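Local coordinates for protein xylosidase (Xanthomonas axonopodis pv. citri, PDB 6XN2) that probably hydrolyses xylosidic bonds in xylan-derived oligosaccharides as a family 43 glycoside hydrolase, and binds xylose units and a calcium ion, at residues A28-L33 / D324-G329; G102-V107 / T129-P134; V236-E241 / Y268-S273. One frame throughout, in Å; residues are numbered along the deposited sequence.

Contact 1: residues A28-L33 / D324-G329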
ATOM      1  N   ALA A  28      27.247  -5.937  10.199  1.00 82.11           N
ATOM      2  CA  ALA A  28      28.044  -4.994   9.432  1.00 76.03           C
ATOM      3  C   ALA A  28      27.484  -4.946   8.022  1.00 71.79           C
ATOM      4  O   ALA A  28      27.723  -4.020   7.296  1.00 66.00           O
ATOM      5  CB  ALA A  28      29.498  -5.388   9.404  1.00 75.42           C
ATOM      6  N   SER A  29      26.705  -5.957   7.649  1.00 75.17           N
ATOM      7  CA  SER A  29      26.086  -5.985   6.342  1.00 73.54           C
ATOM      8  C   SER A  29      24.970  -4.961   6.323  1.00 63.40           C
ATOM      9  O   SER A  29      24.737  -4.343   5.317  1.00 61.18           O
ATOM     10  CB  SER A  29      25.522  -7.374   6.066  1.00 78.88           C
ATOM     11  OG  SER A  29      25.386  -7.622   4.685  1.00 79.52           O
ATOM     12  N   LEU A  30      24.327  -4.704   7.453  1.00 59.09           N
ATOM     13  CA  LEU A  30      23.314  -3.692   7.566  1.00 56.02           C
ATOM     14  C   LEU A  30      23.939  -2.334   7.716  1.00 56.67           C
ATOM     15  O   LEU A  30      23.337  -1.341   7.395  1.00 51.35           O
ATOM     16  CB  LEU A  30      22.424  -3.994   8.752  1.00 57.61           C
ATOM     17  CG  LEU A  30      21.632  -2.887   9.416  1.00 56.90           C
ATOM     18  CD1 LEU A  30      20.400  -2.546   8.621  1.00 43.84           C
ATOM     19  CD2 LEU A  30      21.236  -3.368  10.785  1.00 56.97           C
ATOM     20  N   GLN A  31      25.170  -2.275   8.186  1.00 55.49           N
ATOM     21  CA  GLN A  31      25.722  -0.956   8.282  1.00 56.99           C
ATOM     22  C   GLN A  31      26.136  -0.507   6.920  1.00 48.60           C
ATOM     23  O   GLN A  31      25.986   0.617   6.591  1.00 47.76           O
ATOM     24  CB  GLN A  31      26.876  -0.885   9.254  1.00 64.97           C
ATOM     25  CG  GLN A  31      27.436   0.516   9.432  1.00 71.27           C
ATOM     26  CD  GLN A  31      26.411   1.553   9.837  1.00 73.38           C
ATOM     27  OE1 GLN A  31      26.565   2.694   9.496  1.00 79.62           O
ATOM     28  NE2 GLN A  31      25.378   1.163  10.556  1.00 68.70           N
ATOM     29  N   ALA A  32      26.545  -1.399   6.047  1.00 44.76           N
ATOM     30  CA  ALA A  32      26.840  -1.013   4.710  1.00 41.35           C
ATOM     31  C   ALA A  32      25.619  -0.441   4.044  1.00 40.01           C
ATOM     32  O   ALA A  32      25.702   0.539   3.401  1.00 35.38           O
ATOM     33  CB  ALA A  32      27.359  -2.174   3.930  1.00 41.64           C
ATOM     34  N   LEU A  33      24.471  -1.069   4.201  1.00 38.46           N
ATOM     35  CA  LEU A  33      23.280  -0.571   3.565  1.00 34.20           C
ATOM     36  C   LEU A  33      22.870   0.784   4.087  1.00 35.41           C
ATOM     37  O   LEU A  33      22.472   1.624   3.346  1.00 33.43           O
ATOM     38  CB  LEU A  33      22.160  -1.568   3.673  1.00 34.95           C
ATOM     39  CG  LEU A  33      22.470  -2.927   3.057  1.00 34.67           C
ATOM     40  CD1 LEU A  33      21.332  -3.896   3.273  1.00 30.72           C
ATOM     41  CD2 LEU A  33      22.762  -2.792   1.597  1.00 33.05           C
ATOM     42  N   ASP A 324      11.712   1.030   5.039  1.00 26.51           N
ATOM     43  CA  ASP A 324      12.573  -0.080   5.428  1.00 26.54           C
ATOM     44  C   ASP A 324      12.809  -0.061   6.931  1.00 31.56           C
ATOM     45  O   ASP A 324      12.237   0.764   7.654  1.00 27.93           O
ATOM     46  CB  ASP A 324      13.902  -0.071   4.652  1.00 28.55           C
ATOM     47  CG  ASP A 324      14.813   1.120   4.983  1.00 30.56           C
ATOM     48  OD1 ASP A 324      14.717   1.733   6.068  1.00 29.25           O
ATOM     49  OD2 ASP A 324      15.674   1.421   4.130  1.00 28.00           O
ATOM     50  N   SER A 325      13.658  -0.965   7.396  1.00 25.74           N
ATOM     51  CA  SER A 325      13.862  -1.140   8.825  1.00 29.96           C
ATOM     52  C   SER A 325      15.253  -0.709   9.279  1.00 32.72           C
ATOM     53  O   SER A 325      15.742  -1.180  10.302  1.00 32.53           O
ATOM     54  CB  SER A 325      13.621  -2.604   9.202  1.00 33.41           C
ATOM     55  OG  SER A 325      12.258  -2.953   9.038  1.00 30.45           O
ATOM     56  N   VAL A 326      15.887   0.185   8.527  1.00 31.96           N
ATOM     57  CA  VAL A 326      17.264   0.566   8.829  1.00 33.83           C
ATOM     58  C   VAL A 326      17.332   1.370  10.124  1.00 33.74           C
ATOM     59  O   VAL A 326      18.172   1.100  10.975  1.00 34.44           O
ATOM     60  CB  VAL A 326      17.900   1.368   7.669  1.00 32.27           C
ATOM     61  CG1 VAL A 326      19.229   1.978   8.101  1.00 35.35           C
ATOM     62  CG2 VAL A 326      18.101   0.464   6.457  1.00 26.61           C
ATOM     63  N   LEU A 327      16.425   2.330  10.278  1.00 30.88           N
ATOM     64  CA  LEU A 327      16.378   3.184  11.465  1.00 34.29           C
ATOM     65  C   LEU A 327      16.325   2.375  12.760  1.00 34.81           C
ATOM     66  O   LEU A 327      16.973   2.721  13.749  1.00 37.50           O
ATOM     67  CB  LEU A 327      15.171   4.122  11.388  1.00 31.79           C
ATOM     68  CG  LEU A 327      14.882   5.033  12.582  1.00 34.24           C
ATOM     69  CD1 LEU A 327      16.017   6.021  12.838  1.00 35.19           C
ATOM     70  CD2 LEU A 327      13.575   5.779  12.349  1.00 33.94           C
ATOM     71  N   SER A 328      15.567   1.284  12.735  1.00 31.87           N
ATOM     72  CA  SER A 328      15.386   0.427  13.903  1.00 31.52           C
ATOM     73  C   SER A 328      16.501  -0.600  14.063  1.00 34.20           C
ATOM     74  O   SER A 328      16.459  -1.427  14.979  1.00 34.70           O
ATOM     75  CB  SER A 328      14.050  -0.301  13.814  1.00 29.45           C
ATOM     76  OG  SER A 328      14.088  -1.274  12.785  1.00 29.37           O
ATOM     77  N   GLY A 329      17.483  -0.564  13.165  1.00 32.73           N
ATOM     78  CA  GLY A 329      18.558  -1.542  13.179  1.00 35.19           C
ATOM     79  C   GLY A 329      18.180  -2.890  12.583  1.00 38.87           C
ATOM     80  O   GLY A 329      18.690  -3.931  13.005  1.00 35.97           O
TER
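Leu-30 rests a methyl group on a backbone carbonyl. Its CD2 lies 3.4 Å from Gly-329 O, and the carbonyl carbon of Gly-329 is the next nearest atom, so the touch falls on backbone rather than on another side chain. The other branch, CD1, faces the side chain of Val-326 and makes a loose apolar contact, 4.4 Å from Val-326 CG2. No hydrogen bond crosses between residues 28-33 and residues 324-329. The two branches thus meet the first and last residues of the turn formed by 326-329.

The leucine gets there by extending from the helix. CG is turned away from the backbone N (chi1 157°), and the fork of the side chain is directed at the loop. The loop has its own frame. Residues 326-329 form a type I beta turn, closed by Gly-329 N bonding to Val-326 O at 2.8 Å. Gly-329 has positive phi, a conformation that favours glycine. Leading into the turn, Asp-324 OD1 accepts the N-H of Val-326 at 3.1 Å in an Asx turn. The bond is nearly straight (169°), but the donor sits above the carboxylate plane. OD2 of the same carboxylate holds Lys-338 in a salt bridge and also bonds to Tyr-356 OH.

The contact is at the surface. It sets the N-terminal helix 29-36 against the loop between strands 317-324 and 336-342. Leu-30 and Leu-33 also touch Val-303, and Leu-327 and Ser-328 pack on Tyr-47 of strand 47-56.

Contact 2: residues G102-V107 / T129-P134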
ATOM      1  N   GLY A 102       0.121  14.967  13.560  1.00 29.68           N
ATOM      2  CA  GLY A 102      -0.472  14.336  14.706  1.00 34.24           C
ATOM      3  C   GLY A 102      -1.324  13.113  14.502  1.00 35.38           C
ATOM      4  O   GLY A 102      -1.531  12.715  13.427  1.00 30.06           O
ATOM      5  N   GLN A 103      -1.802  12.558  15.601  1.00 34.30           N
ATOM      6  CA  GLN A 103      -2.649  11.351  15.540  1.00 33.75           C
ATOM      7  C   GLN A 103      -4.038  11.745  15.066  1.00 35.59           C
ATOM      8  O   GLN A 103      -4.575  12.703  15.572  1.00 33.91           O
ATOM      9  CB  GLN A 103      -2.728  10.692  16.901  1.00 35.32           C
ATOM     10  CG  GLN A 103      -3.313   9.308  16.828  1.00 35.57           C
ATOM     11  CD  GLN A 103      -3.460   8.763  18.216  1.00 40.86           C
ATOM     12  OE1 GLN A 103      -2.512   8.284  18.804  1.00 37.23           O
ATOM     13  NE2 GLN A 103      -4.660   8.853  18.743  1.00 35.73           N
ATOM     14  N   VAL A 104      -4.577  10.991  14.126  1.00 29.50           N
ATOM     15  CA  VAL A 104      -5.876  11.331  13.585  1.00 32.98           C
ATOM     16  C   VAL A 104      -6.973  10.309  13.745  1.00 31.48           C
ATOM     17  O   VAL A 104      -8.083  10.601  13.460  1.00 30.71           O
ATOM     18  CB  VAL A 104      -5.798  11.736  12.110  1.00 31.28           C
ATOM     19  CG1 VAL A 104      -4.831  12.850  11.909  1.00 30.66           C
ATOM     20  CG2 VAL A 104      -5.449  10.576  11.231  1.00 30.37           C
ATOM     21  N   LEU A 105      -6.618   9.129  14.203  1.00 31.04           N
ATOM     22  CA  LEU A 105      -7.554   8.058  14.409  1.00 32.00           C
ATOM     23  C   LEU A 105      -6.915   7.016  15.276  1.00 31.87           C
ATOM     24  O   LEU A 105      -5.779   6.688  15.089  1.00 32.90           O
ATOM     25  CB  LEU A 105      -7.985   7.414  13.092  1.00 27.83           C
ATOM     26  CG  LEU A 105      -8.979   6.271  13.168  1.00 30.65           C
ATOM     27  CD1 LEU A 105     -10.265   6.699  13.815  1.00 27.53           C
ATOM     28  CD2 LEU A 105      -9.247   5.634  11.834  1.00 27.13           C
ATOM     29  N   HIS A 106      -7.686   6.522  16.232  1.00 32.92           N
ATOM     30  CA  HIS A 106      -7.215   5.462  17.147  1.00 30.93           C
ATOM     31  C   HIS A 106      -8.230   4.333  17.089  1.00 31.77           C
ATOM     32  O   HIS A 106      -9.387   4.619  16.941  1.00 30.61           O
ATOM     33  CB  HIS A 106      -7.020   6.005  18.563  1.00 31.02           C
ATOM     34  CG  HIS A 106      -6.255   5.094  19.453  1.00 32.36           C
ATOM     35  ND1 HIS A 106      -6.815   4.025  20.075  1.00 31.91           N
ATOM     36  CD2 HIS A 106      -4.974   5.103  19.845  1.00 34.45           C
ATOM     37  CE1 HIS A 106      -5.911   3.394  20.771  1.00 34.57           C
ATOM     38  NE2 HIS A 106      -4.790   4.035  20.652  1.00 33.70           N
ATOM     39  N   VAL A 107      -7.782   3.101  17.309  1.00 27.45           N
ATOM     40  CA  VAL A 107      -8.634   1.878  17.263  1.00 31.98           C
ATOM     41  C   VAL A 107      -9.728   1.904  18.331  1.00 31.58           C
ATOM     42  O   VAL A 107     -10.751   1.314  18.116  1.00 33.78           O
ATOM     43  CB  VAL A 107      -7.778   0.610  17.353  1.00 29.08           C
ATOM     44  CG1 VAL A 107      -7.171   0.445  18.724  1.00 30.79           C
ATOM     45  CG2 VAL A 107      -8.558  -0.618  16.930  1.00 31.78           C
ATOM     46  N   THR A 129     -12.537  14.272   3.232  1.00 27.19           N
ATOM     47  CA  THR A 129     -11.385  13.414   3.103  1.00 25.98           C
ATOM     48  C   THR A 129     -11.755  12.123   3.800  1.00 27.76           C
ATOM     49  O   THR A 129     -12.283  12.133   4.863  1.00 27.66           O
ATOM     50  CB  THR A 129     -10.112  13.984   3.740  1.00 27.90           C
ATOM     51  OG1 THR A 129      -9.829  15.251   3.199  1.00 26.78           O
ATOM     52  CG2 THR A 129      -8.935  13.084   3.490  1.00 24.62           C
ATOM     53  N   TYR A 130     -11.483  11.014   3.156  1.00 23.15           N
ATOM     54  CA  TYR A 130     -11.793   9.728   3.703  1.00 28.48           C
ATOM     55  C   TYR A 130     -10.542   8.947   3.998  1.00 28.24           C
ATOM     56  O   TYR A 130      -9.711   8.888   3.197  1.00 26.92           O
ATOM     57  CB  TYR A 130     -12.677   8.948   2.744  1.00 26.03           C
ATOM     58  CG  TYR A 130     -13.951   9.658   2.410  1.00 26.18           C
ATOM     59  CD1 TYR A 130     -14.007  10.549   1.398  1.00 27.39           C
ATOM     60  CD2 TYR A 130     -15.076   9.448   3.121  1.00 29.61           C
ATOM     61  CE1 TYR A 130     -15.165  11.216   1.095  1.00 28.49           C
ATOM     62  CE2 TYR A 130     -16.236  10.111   2.828  1.00 27.64           C
ATOM     63  CZ  TYR A 130     -16.268  10.991   1.815  1.00 27.44           C
ATOM     64  OH  TYR A 130     -17.389  11.648   1.517  1.00 28.63           O
ATOM     65  N   LEU A 131     -10.445   8.362   5.179  1.00 26.42           N
ATOM     66  CA  LEU A 131      -9.312   7.551   5.559  1.00 27.05           C
ATOM     67  C   LEU A 131      -9.711   6.097   5.535  1.00 27.41           C
ATOM     68  O   LEU A 131     -10.509   5.699   6.284  1.00 28.65           O
ATOM     69  CB  LEU A 131      -8.776   7.948   6.929  1.00 27.65           C
ATOM     70  CG  LEU A 131      -7.519   7.262   7.451  1.00 25.94           C
ATOM     71  CD1 LEU A 131      -6.368   7.473   6.525  1.00 28.93           C
ATOM     72  CD2 LEU A 131      -7.135   7.767   8.804  1.00 31.05           C
ATOM     73  N   TYR A 132      -9.168   5.339   4.605  1.00 26.18           N
ATOM     74  CA  TYR A 132      -9.457   3.914   4.484  1.00 22.75           C
ATOM     75  C   TYR A 132      -8.397   3.112   5.219  1.00 26.62           C
ATOM     76  O   TYR A 132      -7.211   3.363   5.045  1.00 25.90           O
ATOM     77  CB  TYR A 132      -9.510   3.493   3.012  1.00 23.15           C
ATOM     78  CG  TYR A 132     -10.565   4.225   2.243  1.00 25.82           C
ATOM     79  CD1 TYR A 132     -10.327   5.502   1.747  1.00 29.44           C
ATOM     80  CD2 TYR A 132     -11.813   3.650   2.025  1.00 24.07           C
ATOM     81  CE1 TYR A 132     -11.306   6.188   1.053  1.00 26.62           C
ATOM     82  CE2 TYR A 132     -12.798   4.326   1.332  1.00 24.10           C
ATOM     83  CZ  TYR A 132     -12.539   5.591   0.848  1.00 26.93           C
ATOM     84  OH  TYR A 132     -13.513   6.264   0.158  1.00 28.98           O
ATOM     85  N   PHE A 133      -8.815   2.151   6.035  1.00 28.81           N
ATOM     86  CA  PHE A 133      -7.858   1.398   6.842  1.00 24.90           C
ATOM     87  C   PHE A 133      -8.293  -0.041   7.085  1.00 28.26           C
ATOM     88  O   PHE A 133      -9.482  -0.318   7.263  1.00 26.05           O
ATOM     89  CB  PHE A 133      -7.637   2.102   8.189  1.00 25.50           C
ATOM     90  CG  PHE A 133      -8.868   2.152   9.053  1.00 28.67           C
ATOM     91  CD1 PHE A 133      -9.833   3.123   8.848  1.00 29.15           C
ATOM     92  CD2 PHE A 133      -9.058   1.231  10.072  1.00 27.05           C
ATOM     93  CE1 PHE A 133     -10.971   3.173   9.633  1.00 27.78           C
ATOM     94  CE2 PHE A 133     -10.204   1.274  10.859  1.00 25.24           C
ATOM     95  CZ  PHE A 133     -11.149   2.248  10.646  1.00 27.17           C
ATOM     96  N   PRO A 134      -7.324  -0.969   7.093  1.00 26.49           N
ATOM     97  CA  PRO A 134      -7.601  -2.349   7.478  1.00 25.20           C
ATOM     98  C   PRO A 134      -7.409  -2.536   8.983  1.00 25.13           C
ATOM     99  O   PRO A 134      -6.440  -2.035   9.571  1.00 27.70           O
ATOM    100  CB  PRO A 134      -6.564  -3.138   6.681  1.00 29.01           C
ATOM    101  CG  PRO A 134      -5.367  -2.208   6.645  1.00 27.68           C
ATOM    102  CD  PRO A 134      -5.915  -0.784   6.699  1.00 25.97           C
TER
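Two neighbouring blades of the five-bladed beta-propeller typical of family 43 meet here through Val-104, Leu-105, Leu-131 and Phe-133. Strand 99-106 is an outermost strand of the first four-stranded sheet. Strand 128-136 is the second strand of the next sheet. The sheets face each other, and side chains fill the gap. The axes of strands 102-106 and 129-134 come no closer than 10.1 Å, and their N-to-C directions differ by 65°. No hydrogen bond passes between them, so the joint is apolar.

Leu-105 carries most of it. Its CG is anti to the backbone N (chi1 -180°), which carries the fork toward the next sheet, where CD2 meets the ring of Phe-133. That methyl sits over one face, 4.0 Å from the centroid of the Phe-133 ring and 23° off its normal, a CH-pi contact. It is displaced toward the rim, and its nearest ring atom is Phe-133 CE1, at 3.7 Å. The two side chains cross at about a right angle. The same CD2 also reaches Leu-131 CD2, at 4.3 Å. Leu-131 CD2 has a second neighbour in Val-104 CG2, 4.1 Å away; these two side chains meet at a slant. The methyls form a chain, from Val-104 through Leu-131 to Leu-105, and of these only Leu-105 CD2 reaches the ring.

All four residues are buried. Val-104 also packs on Val-88 and Phe-156, Leu-105 on Ala-147, and Leu-131 on Tyr-63, so further strands close round the joint. The Phe-133 side chain is about 9 Å from a bound xylose, yet it is not among the residues of the sugar pocket. At the edge of the Phe-133 ring, and in its plane, lies the backbone oxygen Leu-131 O.

Contact 3: residues V236-E241 / Y268-S273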
ATOM      1  N   VAL A 236      -8.525  -8.881  -9.583  1.00 27.82           N
ATOM      2  CA  VAL A 236      -7.640  -8.244 -10.549  1.00 26.50           C
ATOM      3  C   VAL A 236      -6.644  -9.278 -11.047  1.00 26.52           C
ATOM      4  O   VAL A 236      -5.924  -9.879 -10.249  1.00 29.10           O
ATOM      5  CB  VAL A 236      -6.862  -7.066  -9.941  1.00 28.38           C
ATOM      6  CG1 VAL A 236      -5.938  -6.465 -10.988  1.00 28.54           C
ATOM      7  CG2 VAL A 236      -7.814  -6.015  -9.372  1.00 27.97           C
ATOM      8  N   VAL A 237      -6.600  -9.487 -12.359  1.00 26.04           N
ATOM      9  CA  VAL A 237      -5.736 -10.508 -12.942  1.00 30.68           C
ATOM     10  C   VAL A 237      -4.422  -9.913 -13.428  1.00 29.51           C
ATOM     11  O   VAL A 237      -4.413  -8.891 -14.116  1.00 29.35           O
ATOM     12  CB  VAL A 237      -6.426 -11.218 -14.122  1.00 29.06           C
ATOM     13  CG1 VAL A 237      -5.471 -12.202 -14.792  1.00 29.37           C
ATOM     14  CG2 VAL A 237      -7.693 -11.931 -13.649  1.00 31.53           C
ATOM     15  N   ILE A 238      -3.314 -10.555 -13.070  1.00 29.47           N
ATOM     16  CA  ILE A 238      -2.001 -10.146 -13.566  1.00 27.52           C
ATOM     17  C   ILE A 238      -1.443 -11.201 -14.524  1.00 28.41           C
ATOM     18  O   ILE A 238      -1.326 -12.375 -14.168  1.00 27.76           O
ATOM     19  CB  ILE A 238      -0.997  -9.920 -12.426  1.00 33.60           C
ATOM     20  CG1 ILE A 238      -1.579  -8.985 -11.362  1.00 28.61           C
ATOM     21  CG2 ILE A 238       0.297  -9.350 -12.975  1.00 31.33           C
ATOM     22  CD1 ILE A 238      -0.680  -8.843 -10.132  1.00 26.31           C
ATOM     23  N   LEU A 239      -1.112 -10.778 -15.740  1.00 29.20           N
ATOM     24  CA  LEU A 239      -0.677 -11.702 -16.786  1.00 30.78           C
ATOM     25  C   LEU A 239       0.829 -11.627 -17.020  1.00 33.55           C
ATOM     26  O   LEU A 239       1.455 -10.604 -16.732  1.00 31.15           O
ATOM     27  CB  LEU A 239      -1.410 -11.401 -18.096  1.00 33.94           C
ATOM     28  CG  LEU A 239      -2.936 -11.297 -18.062  1.00 30.75           C
ATOM     29  CD1 LEU A 239      -3.430 -10.650 -19.340  1.00 33.91           C
ATOM     30  CD2 LEU A 239      -3.559 -12.675 -17.884  1.00 30.86           C
ATOM     31  N   ASP A 240       1.404 -12.704 -17.554  1.00 33.22           N
ATOM     32  CA  ASP A 240       2.812 -12.688 -17.930  1.00 37.59           C
ATOM     33  C   ASP A 240       2.981 -12.215 -19.369  1.00 41.93           C
ATOM     34  O   ASP A 240       2.028 -11.765 -20.004  1.00 41.80           O
ATOM     35  CB  ASP A 240       3.463 -14.069 -17.736  1.00 38.31           C
ATOM     36  CG  ASP A 240       2.846 -15.166 -18.607  1.00 38.00           C
ATOM     37  OD1 ASP A 240       2.133 -14.875 -19.590  1.00 38.72           O
ATOM     38  OD2 ASP A 240       3.095 -16.351 -18.302  1.00 38.87           O
ATOM     39  N   GLU A 241       4.203 -12.332 -19.873  1.00 45.24           N
ATOM     40  CA  GLU A 241       4.544 -11.930 -21.233  1.00 47.18           C
ATOM     41  C   GLU A 241       3.668 -12.608 -22.288  1.00 49.72           C
ATOM     42  O   GLU A 241       3.411 -12.041 -23.349  1.00 57.48           O
ATOM     43  CB  GLU A 241       6.021 -12.239 -21.505  1.00 54.48           C
ATOM     44  CG  GLU A 241       6.441 -13.688 -21.201  1.00 54.66           C
ATOM     45  CD  GLU A 241       6.791 -13.924 -19.735  1.00 46.83           C
ATOM     46  OE1 GLU A 241       6.513 -13.043 -18.897  1.00 48.53           O
ATOM     47  OE2 GLU A 241       7.354 -14.992 -19.419  1.00 51.47           O
ATOM     48  N   TYR A 268      -2.983   2.380 -16.927  1.00 33.45           N
ATOM     49  CA  TYR A 268      -3.040   2.156 -15.490  1.00 29.01           C
ATOM     50  C   TYR A 268      -1.852   1.313 -15.072  1.00 30.11           C
ATOM     51  O   TYR A 268      -1.550   0.308 -15.711  1.00 29.42           O
ATOM     52  CB  TYR A 268      -4.348   1.471 -15.096  1.00 31.62           C
ATOM     53  CG  TYR A 268      -5.562   2.336 -15.347  1.00 30.55           C
ATOM     54  CD1 TYR A 268      -6.207   2.322 -16.575  1.00 32.59           C
ATOM     55  CD2 TYR A 268      -6.053   3.180 -14.355  1.00 27.35           C
ATOM     56  CE1 TYR A 268      -7.314   3.128 -16.813  1.00 30.47           C
ATOM     57  CE2 TYR A 268      -7.166   3.982 -14.580  1.00 30.28           C
ATOM     58  CZ  TYR A 268      -7.789   3.949 -15.811  1.00 32.45           C
ATOM     59  OH  TYR A 268      -8.889   4.750 -16.034  1.00 33.64           O
ATOM     60  N   TYR A 269      -1.175   1.733 -14.012  1.00 27.86           N
ATOM     61  CA  TYR A 269      -0.032   1.005 -13.482  1.00 27.21           C
ATOM     62  C   TYR A 269      -0.405   0.386 -12.148  1.00 28.95           C
ATOM     63  O   TYR A 269      -0.645   1.106 -11.184  1.00 25.45           O
ATOM     64  CB  TYR A 269       1.178   1.930 -13.291  1.00 29.48           C
ATOM     65  CG  TYR A 269       1.834   2.431 -14.559  1.00 32.42           C
ATOM     66  CD1 TYR A 269       1.211   3.379 -15.363  1.00 32.76           C
ATOM     67  CD2 TYR A 269       3.099   1.989 -14.928  1.00 32.73           C
ATOM     68  CE1 TYR A 269       1.817   3.849 -16.519  1.00 35.16           C
ATOM     69  CE2 TYR A 269       3.714   2.454 -16.079  1.00 33.38           C
ATOM     70  CZ  TYR A 269       3.070   3.381 -16.871  1.00 36.49           C
ATOM     71  OH  TYR A 269       3.676   3.847 -18.018  1.00 38.39           O
ATOM     72  N   LEU A 270      -0.484  -0.938 -12.101  1.00 27.56           N
ATOM     73  CA  LEU A 270      -0.684  -1.647 -10.844  1.00 26.84           C
ATOM     74  C   LEU A 270       0.667  -2.057 -10.289  1.00 28.67           C
ATOM     75  O   LEU A 270       1.408  -2.767 -10.956  1.00 27.36           O
ATOM     76  CB  LEU A 270      -1.560  -2.889 -11.043  1.00 26.90           C
ATOM     77  CG  LEU A 270      -1.603  -3.833  -9.843  1.00 25.94           C
ATOM     78  CD1 LEU A 270      -2.353  -3.150  -8.706  1.00 27.06           C
ATOM     79  CD2 LEU A 270      -2.257  -5.153 -10.215  1.00 26.10           C
ATOM     80  N   SER A 271       0.993  -1.614  -9.078  1.00 28.22           N
ATOM     81  CA  SER A 271       2.234  -2.037  -8.438  1.00 26.76           C
ATOM     82  C   SER A 271       1.920  -2.654  -7.077  1.00 28.13           C
ATOM     83  O   SER A 271       0.879  -2.367  -6.483  1.00 25.84           O
ATOM     84  CB  SER A 271       3.225  -0.868  -8.319  1.00 26.62           C
ATOM     85  OG  SER A 271       2.624   0.304  -7.776  1.00 27.21           O
ATOM     86  N   TYR A 272       2.789  -3.540  -6.631  1.00 26.61           N
ATOM     87  CA  TYR A 272       2.561  -4.312  -5.451  1.00 29.73           C
ATOM     88  C   TYR A 272       3.783  -5.018  -4.902  1.00 28.63           C
ATOM     89  O   TYR A 272       4.748  -5.152  -5.556  1.00 29.60           O
ATOM     90  CB  TYR A 272       1.582  -5.423  -5.820  1.00 27.73           C
ATOM     91  CG  TYR A 272       2.018  -6.253  -6.985  1.00 25.95           C
ATOM     92  CD1 TYR A 272       2.793  -7.369  -6.810  1.00 27.51           C
ATOM     93  CD2 TYR A 272       1.667  -5.926  -8.239  1.00 26.11           C
ATOM     94  CE1 TYR A 272       3.203  -8.121  -7.849  1.00 25.98           C
ATOM     95  CE2 TYR A 272       2.070  -6.673  -9.297  1.00 29.74           C
ATOM     96  CZ  TYR A 272       2.844  -7.782  -9.093  1.00 29.34           C
ATOM     97  OH  TYR A 272       3.240  -8.523 -10.132  1.00 27.78           O
ATOM     98  N   SER A 273       3.672  -5.520  -3.698  1.00 26.47           N
ATOM     99  CA  SER A 273       4.736  -6.238  -3.063  1.00 25.42           C
ATOM    100  C   SER A 273       4.638  -7.715  -3.394  1.00 29.12           C
ATOM    101  O   SER A 273       3.578  -8.214  -3.524  1.00 28.83           O
ATOM    102  CB  SER A 273       4.638  -6.045  -1.587  1.00 26.45           C
ATOM    103  OG  SER A 273       5.358  -7.001  -0.890  1.00 30.34           O
TER
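Ile-238 and Leu-270 mark the closest backbone approach, with their CA atoms 9.0 Å apart. That spacing is too wide for strand pairing, and no hydrogen bond joins residues 236-241 to residues 268-273. Segment 268-273 is strand throughout. Segment 236-241 is regular strand only at 238-239, the end of the broken strand 234-239; the residues before and after these two are irregular. Side chains bridge the distance.

Ile-238 does most of the bridging. Its CD1 lies 3.6 Å from Tyr-272 CE2, and CZ and the hydroxyl oxygen of that tyrosine are also close. The methyl approaches the ring obliquely. The two side chains come at each other from opposite directions. Tyr-272 CG stands between its own backbone N and carbonyl carbon (chi1 54°), a hindered rotamer that holds the ring on the side of Ile-238. The phenol hydroxyl has its polar partner elsewhere, in the backbone oxygen of Arg-253.

Leu-270 meets residues 236-241 with one methyl. Its CD2 is 4.0 Å from Ile-238 CD1. It is equally near to Val-236 CG1, again 4.0 Å. Ile-238 crosses Leu-270 at about a right angle. All four touching residues are buried, and the contact is purely apolar.

The pattern is consistent with the packing of adjacent blades of the family 43 propeller. Strand 234-239 pairs in parallel with strand 292-299, with bonds from Val-237 and Leu-239 to Phe-292. Val-236 and Leu-270 both touch Phe-292. Leu-270 leans on Pro-259 and Val-261 of strand 257-264, while Tyr-272 touches Tyr-294 and Cys-281 of strands 292-299 and 280-285.

Overall arrangement
The chain starts with helix 29-36, which contact 1 ties to the loop at 324-329, late in the chain. This long closure encloses the other two. Contact 2 comes first, joining 102-107 to 129-134 across two sheets. Contact 3 follows in series, joining 236-241 to 268-273. Contacts 2 and 3 lie on opposite sides of the chain's centre, with their own centres 27 Å apart. They share one pattern: an aliphatic side chain meets a leucine and, two residues on, an aromatic ring. Both pack strands of what are probably neighbouring propeller blades against each other, while contact 1 fastens the N-terminal helix at the surface. None of the three touches another.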